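Local structure of protein involved in catabolism of external DNA (Legionella pneumophila subsp. pneumophila, 2OO3) at residues R25-L30 with Y104-Q109; Q113-L118 with N136-V141. The protein probably methylates N6 of a single adenine in 23S ribosomal RNA, using S-adenosyl-L-methionine as the methyl donor. All blocks are in the same frame, centred on the assembly; numbering follows the deposited sequence.

Contact 1: residues R25-L30 with Y104-Q109; sequences RLLAYL and YFAINQ
Leu27 is the one large apolar side chain that residues 25-30 direct at residues 104-109, and it meets Phe105, Ala106 and Gln109 in turn, a worked case of two nearly parallel helices held apart yet bridged by a few residues. The segment axes lie 10.1 Å apart at an angle of 22°. Phe105 contributes mainly its backbone carbonyl, with O 4.2 Å from Leu27 CD1, while its ring leads away toward His20, a predicted S-adenosyl-L-methionine ligand. One residue on, Ala106 presents a small surface on which the leucine methyl can rest: Leu27 CD1 lies 3.7 Å from Ala106 CA.

Gln109, at the end of the segment, does most of the filling. Its chain runs extended beyond CG (chi2 178°) and crosses Leu27 obliquely, with OE1 turned to the leucine and NE2 to Ala28. Gln109 OE1 sits 3.4 Å from Leu27 CD1, against hydrocarbon, and this buried oxygen has no polar partner in the model. The other branch, NE2, passes 3.8 Å from Ala28 CB and hydrogen-bonds to the carbonyl oxygen of Thr24, one turn back on the facing helix. That bond ties the amide to helix 14-30 and probably limits its rotation.

Strand 38-41 of the Rossmann-type sheet closes one side of the pair, its Tyr39 touching Leu27 and Ala106 alike; helix 81-90 packs against Phe105, and strand 193-200 takes Leu26 and Leu30.

Contact 2: residues Q113-L118 with N136-V141; sequences QDRLYL and NKKVYV
Leu118 and Val139 make the closest apolar contact between the strands, CD1 of the leucine lying 3.6 Å from CG1 of the valine as the two side chains cross. Leu118 CD1 thereby fills the hollow between Val139 and Val141. On the same face Leu116 spreads its methyls, CD2 toward Val139 and CD1 toward the CB of Lys137.

The other face carries Arg115, Tyr117 and Tyr140. With CG anti to the carbonyl carbon (chi1 -65°), the Tyr140 ring swings back along its strand to the aliphatic part of Arg115, whose CG is 4.0 Å from CD2 of the ring; the guanidinium plane stands 70° from the ring, and Arg115 NE is paired with Glu158. Lys138 bends at chi3 to bring CE within 3.1 Å of Asp114 O.

Three backbone bonds join the strands: Leu116 N to Lys138 O, Tyr140 N to Leu116 O at 2.8 Å, and Leu118 N to Tyr140 O. Before the first of these, where the strands have not yet closed up, a water links Asp114 O to Lys138 N.

In this beta-alpha-beta unit, strand 139-142 edges the sheet; strand 115-119 is flanked by strand 38-41, with helix 102-109 over Leu116 and helix 146-153 against Tyr117.

In the fold
Helix 102-109 connects the two contacts: in contact 1 it packs beside helix 14-30, and Ile107, on another side of it, lies on the face of the strands of contact 2, with CG1 3.5 Å from Leu116 CD2. Contact 1 is the smaller and more deeply buried, about 11 Å from the chain centre to its own centre; contact 2 lies about 17 Å out at the sheet margin and is only partly buried. Their chemistry follows. No hydrogen bond joins the segments of contact 1; the one polar tie described there runs from a side chain to Thr24, just before the segment. Main-chain bonds hold the strands of contact 2, with apolar packing on the side of helix 102-109.

Contact 1: residues R25-L30 with Y104-Q109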
loop_
_atom_site.group_PDB
_atom_site.type_symbol
_atom_site.label_atom_id
_atom_site.label_comp_id
_atom_site.label_asym_id
_atom_site.label_seq_id
_atom_site.Cartn_x
_atom_site.Cartn_y
_atom_site.Cartn_z
ATOM N N ARG A 25 -7.677 -0.050 -5.067
ATOM C CA ARG A 25 -8.748 -1.048 -5.270
ATOM C C ARG A 25 -9.447 -1.269 -3.933
ATOM O O ARG A 25 -10.686 -1.385 -3.871
ATOM C CB ARG A 25 -8.173 -2.368 -5.821
ATOM C CG ARG A 25 -7.459 -2.191 -7.180
ATOM C CD ARG A 25 -8.372 -2.369 -8.405
ATOM N NE ARG A 25 -9.780 -1.990 -8.266
ATOM C CZ ARG A 25 -10.336 -0.887 -8.773
ATOM N NH1 ARG A 25 -9.632 0.020 -9.416
ATOM N NH2 ARG A 25 -11.614 -0.672 -8.605
ATOM N N LEU A 26 -8.666 -1.250 -2.845
ATOM C CA LEU A 26 -9.244 -1.419 -1.506
ATOM C C LEU A 26 -10.149 -0.239 -1.164
ATOM O O LEU A 26 -11.244 -0.437 -0.652
ATOM C CB LEU A 26 -8.145 -1.601 -0.436
ATOM C CG LEU A 26 -7.324 -2.904 -0.616
ATOM C CD1 LEU A 26 -6.204 -2.901 0.394
ATOM C CD2 LEU A 26 -8.237 -4.172 -0.431
ATOM N N LEU A 27 -9.694 0.973 -1.481
ATOM C CA LEU A 27 -10.458 2.206 -1.226
ATOM C C LEU A 27 -11.741 2.258 -2.054
ATOM O O LEU A 27 -12.807 2.571 -1.527
ATOM C CB LEU A 27 -9.606 3.443 -1.497
ATOM C CG LEU A 27 -8.451 3.667 -0.481
ATOM C CD1 LEU A 27 -7.560 4.752 -1.036
ATOM C CD2 LEU A 27 -8.931 4.042 0.899
ATOM N N ALA A 28 -11.625 1.892 -3.333
ATOM C CA ALA A 28 -12.761 1.799 -4.244
ATOM C C ALA A 28 -13.817 0.839 -3.725
ATOM O O ALA A 28 -15.016 1.112 -3.878
ATOM C CB ALA A 28 -12.318 1.385 -5.647
ATOM N N TYR A 29 -13.400 -0.270 -3.102
ATOM C CA TYR A 29 -14.391 -1.236 -2.598
ATOM C C TYR A 29 -15.080 -0.726 -1.363
ATOM O O TYR A 29 -16.325 -0.768 -1.253
ATOM C CB TYR A 29 -13.743 -2.556 -2.216
ATOM C CG TYR A 29 -14.743 -3.552 -1.637
ATOM C CD1 TYR A 29 -15.592 -4.275 -2.481
ATOM C CD2 TYR A 29 -14.832 -3.780 -0.247
ATOM C CE1 TYR A 29 -16.497 -5.215 -1.968
ATOM C CE2 TYR A 29 -15.733 -4.714 0.283
ATOM C CZ TYR A 29 -16.549 -5.441 -0.591
ATOM O OH TYR A 29 -17.457 -6.382 -0.100
ATOM N N LEU A 30 -14.271 -0.261 -0.411
ATOM C CA LEU A 30 -14.808 0.074 0.908
ATOM C C LEU A 30 -15.722 1.273 0.890
ATOM O O LEU A 30 -16.656 1.356 1.697
ATOM C CB LEU A 30 -13.686 0.270 1.924
ATOM C CG LEU A 30 -12.988 -1.007 2.409
ATOM C CD1 LEU A 30 -11.863 -0.605 3.351
ATOM C CD2 LEU A 30 -13.951 -1.898 3.108
ATOM N N TYR A 104 -1.861 10.774 -0.319
ATOM C CA TYR A 104 -2.425 11.526 -1.442
ATOM C C TYR A 104 -3.448 10.690 -2.219
ATOM O O TYR A 104 -4.508 11.201 -2.605
ATOM C CB TYR A 104 -1.297 12.053 -2.355
ATOM C CG TYR A 104 -1.742 13.169 -3.272
ATOM C CD1 TYR A 104 -1.547 14.510 -2.915
ATOM C CD2 TYR A 104 -2.320 12.891 -4.508
ATOM C CE1 TYR A 104 -1.987 15.562 -3.742
ATOM C CE2 TYR A 104 -2.723 13.949 -5.375
ATOM C CZ TYR A 104 -2.559 15.265 -4.966
ATOM O OH TYR A 104 -2.950 16.293 -5.790
ATOM N N PHE A 105 -3.187 9.399 -2.415
ATOM C CA PHE A 105 -4.246 8.520 -2.950
ATOM C C PHE A 105 -5.486 8.470 -2.040
ATOM O O PHE A 105 -6.648 8.582 -2.520
ATOM C CB PHE A 105 -3.687 7.100 -3.205
ATOM C CG PHE A 105 -2.673 7.041 -4.337
ATOM C CD1 PHE A 105 -3.098 7.059 -5.680
ATOM C CD2 PHE A 105 -1.320 6.951 -4.069
ATOM C CE1 PHE A 105 -2.155 7.001 -6.735
ATOM C CE2 PHE A 105 -0.367 6.880 -5.122
ATOM C CZ PHE A 105 -0.796 6.919 -6.444
ATOM N N ALA A 106 -5.277 8.278 -0.740
ATOM C CA ALA A 106 -6.412 8.106 0.180
ATOM C C ALA A 106 -7.315 9.352 0.252
ATOM O O ALA A 106 -8.549 9.273 0.250
ATOM C CB ALA A 106 -5.909 7.680 1.578
ATOM N N ILE A 107 -6.687 10.517 0.298
ATOM C CA ILE A 107 -7.422 11.762 0.352
ATOM C C ILE A 107 -8.245 11.933 -0.917
ATOM O O ILE A 107 -9.339 12.475 -0.884
ATOM C CB ILE A 107 -6.448 12.956 0.596
ATOM C CG1 ILE A 107 -5.937 12.922 2.039
ATOM C CG2 ILE A 107 -7.167 14.251 0.406
ATOM C CD1 ILE A 107 -4.681 13.864 2.333
ATOM N N ASN A 108 -7.748 11.424 -2.038
ATOM C CA ASN A 108 -8.522 11.513 -3.270
ATOM C C ASN A 108 -9.739 10.610 -3.321
ATOM O O ASN A 108 -10.794 11.040 -3.784
ATOM C CB ASN A 108 -7.644 11.305 -4.516
ATOM C CG ASN A 108 -7.116 12.610 -5.046
ATOM O OD1 ASN A 108 -7.805 13.319 -5.801
ATOM N ND2 ASN A 108 -5.923 12.983 -4.598
ATOM N N GLN A 109 -9.617 9.378 -2.850
ATOM C CA GLN A 109 -10.725 8.441 -2.933
ATOM C C GLN A 109 -11.714 8.395 -1.754
ATOM O O GLN A 109 -12.864 7.925 -1.906
ATOM C CB GLN A 109 -10.150 7.056 -3.145
ATOM C CG GLN A 109 -9.924 6.738 -4.627
ATOM C CD GLN A 109 -9.317 5.384 -4.760
ATOM O OE1 GLN A 109 -8.171 5.198 -4.391
ATOM N NE2 GLN A 109 -10.098 4.414 -5.193
#

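Contact 2: residues Q113-L118 with N136-V141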
loop_
_atom_site.group_PDB
_atom_site.type_symbol
_atom_site.label_atom_id
_atom_site.label_comp_id
_atom_site.label_asym_id
_atom_site.label_seq_id
_atom_site.Cartn_x
_atom_site.Cartn_y
_atom_site.Cartn_z
ATOM N N GLN A 113 -17.146 12.113 5.021
ATOM C CA GLN A 113 -17.576 11.456 6.278
ATOM C C GLN A 113 -16.498 10.567 6.921
ATOM O O GLN A 113 -16.646 10.108 8.048
ATOM C CB GLN A 113 -18.843 10.604 6.052
ATOM C CG GLN A 113 -18.538 9.382 5.180
ATOM C CD GLN A 113 -19.763 8.630 4.774
ATOM O OE1 GLN A 113 -20.384 7.960 5.615
ATOM N NE2 GLN A 113 -20.131 8.707 3.476
ATOM N N ASP A 114 -15.430 10.289 6.201
ATOM C CA ASP A 114 -14.452 9.296 6.661
ATOM C C ASP A 114 -13.472 9.983 7.573
ATOM O O ASP A 114 -13.499 11.214 7.710
ATOM C CB ASP A 114 -13.744 8.636 5.457
ATOM C CG ASP A 114 -14.721 7.895 4.549
ATOM O OD1 ASP A 114 -15.645 7.229 5.093
ATOM O OD2 ASP A 114 -14.585 7.963 3.292
ATOM N N ARG A 115 -12.595 9.224 8.207
ATOM C CA ARG A 115 -11.575 9.853 9.054
ATOM C C ARG A 115 -10.235 9.249 8.751
ATOM O O ARG A 115 -10.076 8.017 8.868
ATOM C CB ARG A 115 -11.889 9.651 10.538
ATOM C CG ARG A 115 -10.885 10.272 11.459
ATOM C CD ARG A 115 -11.428 10.382 12.890
ATOM N NE ARG A 115 -11.790 9.069 13.411
ATOM C CZ ARG A 115 -11.060 8.354 14.268
ATOM N NH1 ARG A 115 -9.900 8.816 14.732
ATOM N NH2 ARG A 115 -11.507 7.164 14.662
ATOM N N LEU A 116 -9.286 10.102 8.362
ATOM C CA LEU A 116 -7.924 9.647 8.019
ATOM C C LEU A 116 -7.003 9.970 9.174
ATOM O O LEU A 116 -6.979 11.094 9.682
ATOM C CB LEU A 116 -7.378 10.330 6.748
ATOM C CG LEU A 116 -8.056 10.044 5.388
ATOM C CD1 LEU A 116 -9.396 10.768 5.259
ATOM C CD2 LEU A 116 -7.108 10.419 4.241
ATOM N N TYR A 117 -6.203 8.996 9.552
ATOM C CA TYR A 117 -5.253 9.188 10.592
ATOM C C TYR A 117 -3.880 8.748 10.059
ATOM O O TYR A 117 -3.645 7.554 9.772
ATOM C CB TYR A 117 -5.688 8.347 11.772
ATOM C CG TYR A 117 -5.010 8.689 13.051
ATOM C CD1 TYR A 117 -5.721 9.318 14.095
ATOM C CD2 TYR A 117 -3.664 8.367 13.258
ATOM C CE1 TYR A 117 -5.097 9.607 15.296
ATOM C CE2 TYR A 117 -3.041 8.655 14.457
ATOM C CZ TYR A 117 -3.768 9.270 15.460
ATOM O OH TYR A 117 -3.172 9.529 16.639
ATOM N N LEU A 118 -2.974 9.711 9.922
ATOM C CA LEU A 118 -1.700 9.456 9.267
ATOM C C LEU A 118 -0.567 9.604 10.269
ATOM O O LEU A 118 -0.476 10.634 10.947
ATOM C CB LEU A 118 -1.488 10.462 8.130
ATOM C CG LEU A 118 -2.633 10.590 7.105
ATOM C CD1 LEU A 118 -2.409 11.733 6.099
ATOM C CD2 LEU A 118 -2.913 9.201 6.376
ATOM N N ASN A 136 -11.974 18.483 1.045
ATOM C CA ASN A 136 -13.007 18.462 2.083
ATOM C C ASN A 136 -12.937 17.220 2.980
ATOM O O ASN A 136 -13.948 16.849 3.605
ATOM C CB ASN A 136 -14.418 18.607 1.462
ATOM C CG ASN A 136 -14.811 17.393 0.615
ATOM O OD1 ASN A 136 -13.943 16.701 0.070
ATOM N ND2 ASN A 136 -16.121 17.150 0.478
ATOM N N LYS A 137 -11.766 16.583 3.077
ATOM C CA LYS A 137 -11.647 15.387 3.946
ATOM C C LYS A 137 -11.151 15.765 5.309
ATOM O O LYS A 137 -10.675 16.894 5.552
ATOM C CB LYS A 137 -10.708 14.311 3.375
ATOM C CG LYS A 137 -10.754 14.131 1.888
ATOM C CD LYS A 137 -12.170 13.843 1.330
ATOM C CE LYS A 137 -12.138 14.207 -0.151
ATOM N NZ LYS A 137 -12.594 13.111 -0.977
ATOM N N LYS A 138 -11.242 14.796 6.196
ATOM C CA LYS A 138 -10.974 14.979 7.608
ATOM C C LYS A 138 -9.638 14.242 7.872
ATOM O O LYS A 138 -9.596 13.014 7.963
ATOM C CB LYS A 138 -12.157 14.353 8.363
ATOM C CG LYS A 138 -12.238 14.571 9.830
ATOM C CD LYS A 138 -13.733 14.338 10.353
ATOM C CE LYS A 138 -14.246 12.889 10.199
ATOM N NZ LYS A 138 -15.756 12.712 10.337
ATOM N N VAL A 139 -8.548 15.003 7.965
ATOM C CA VAL A 139 -7.219 14.421 7.960
ATOM C C VAL A 139 -6.433 14.767 9.231
ATOM O O VAL A 139 -6.135 15.931 9.480
ATOM C CB VAL A 139 -6.396 14.863 6.713
ATOM C CG1 VAL A 139 -4.993 14.204 6.720
ATOM C CG2 VAL A 139 -7.122 14.510 5.417
ATOM N N TYR A 140 -6.116 13.761 10.031
ATOM C CA TYR A 140 -5.311 13.967 11.247
ATOM C C TYR A 140 -3.903 13.462 11.055
ATOM O O TYR A 140 -3.690 12.255 10.895
ATOM C CB TYR A 140 -5.955 13.251 12.431
ATOM C CG TYR A 140 -7.297 13.864 12.758
ATOM C CD1 TYR A 140 -7.396 14.922 13.687
ATOM C CD2 TYR A 140 -8.466 13.429 12.113
ATOM C CE1 TYR A 140 -8.628 15.515 13.971
ATOM C CE2 TYR A 140 -9.721 14.020 12.405
ATOM C CZ TYR A 140 -9.782 15.049 13.343
ATOM O OH TYR A 140 -11.008 15.620 13.619
ATOM N N VAL A 141 -2.940 14.373 11.075
ATOM C CA VAL A 141 -1.531 14.011 10.864
ATOM C C VAL A 141 -0.824 13.982 12.207
ATOM O O VAL A 141 -0.873 14.976 12.942
ATOM C CB VAL A 141 -0.846 15.034 9.961
ATOM C CG1 VAL A 141 0.633 14.658 9.702
ATOM C CG2 VAL A 141 -1.600 15.178 8.643
HETATM O O HOH W 1 -12.588 12.546 5.419
#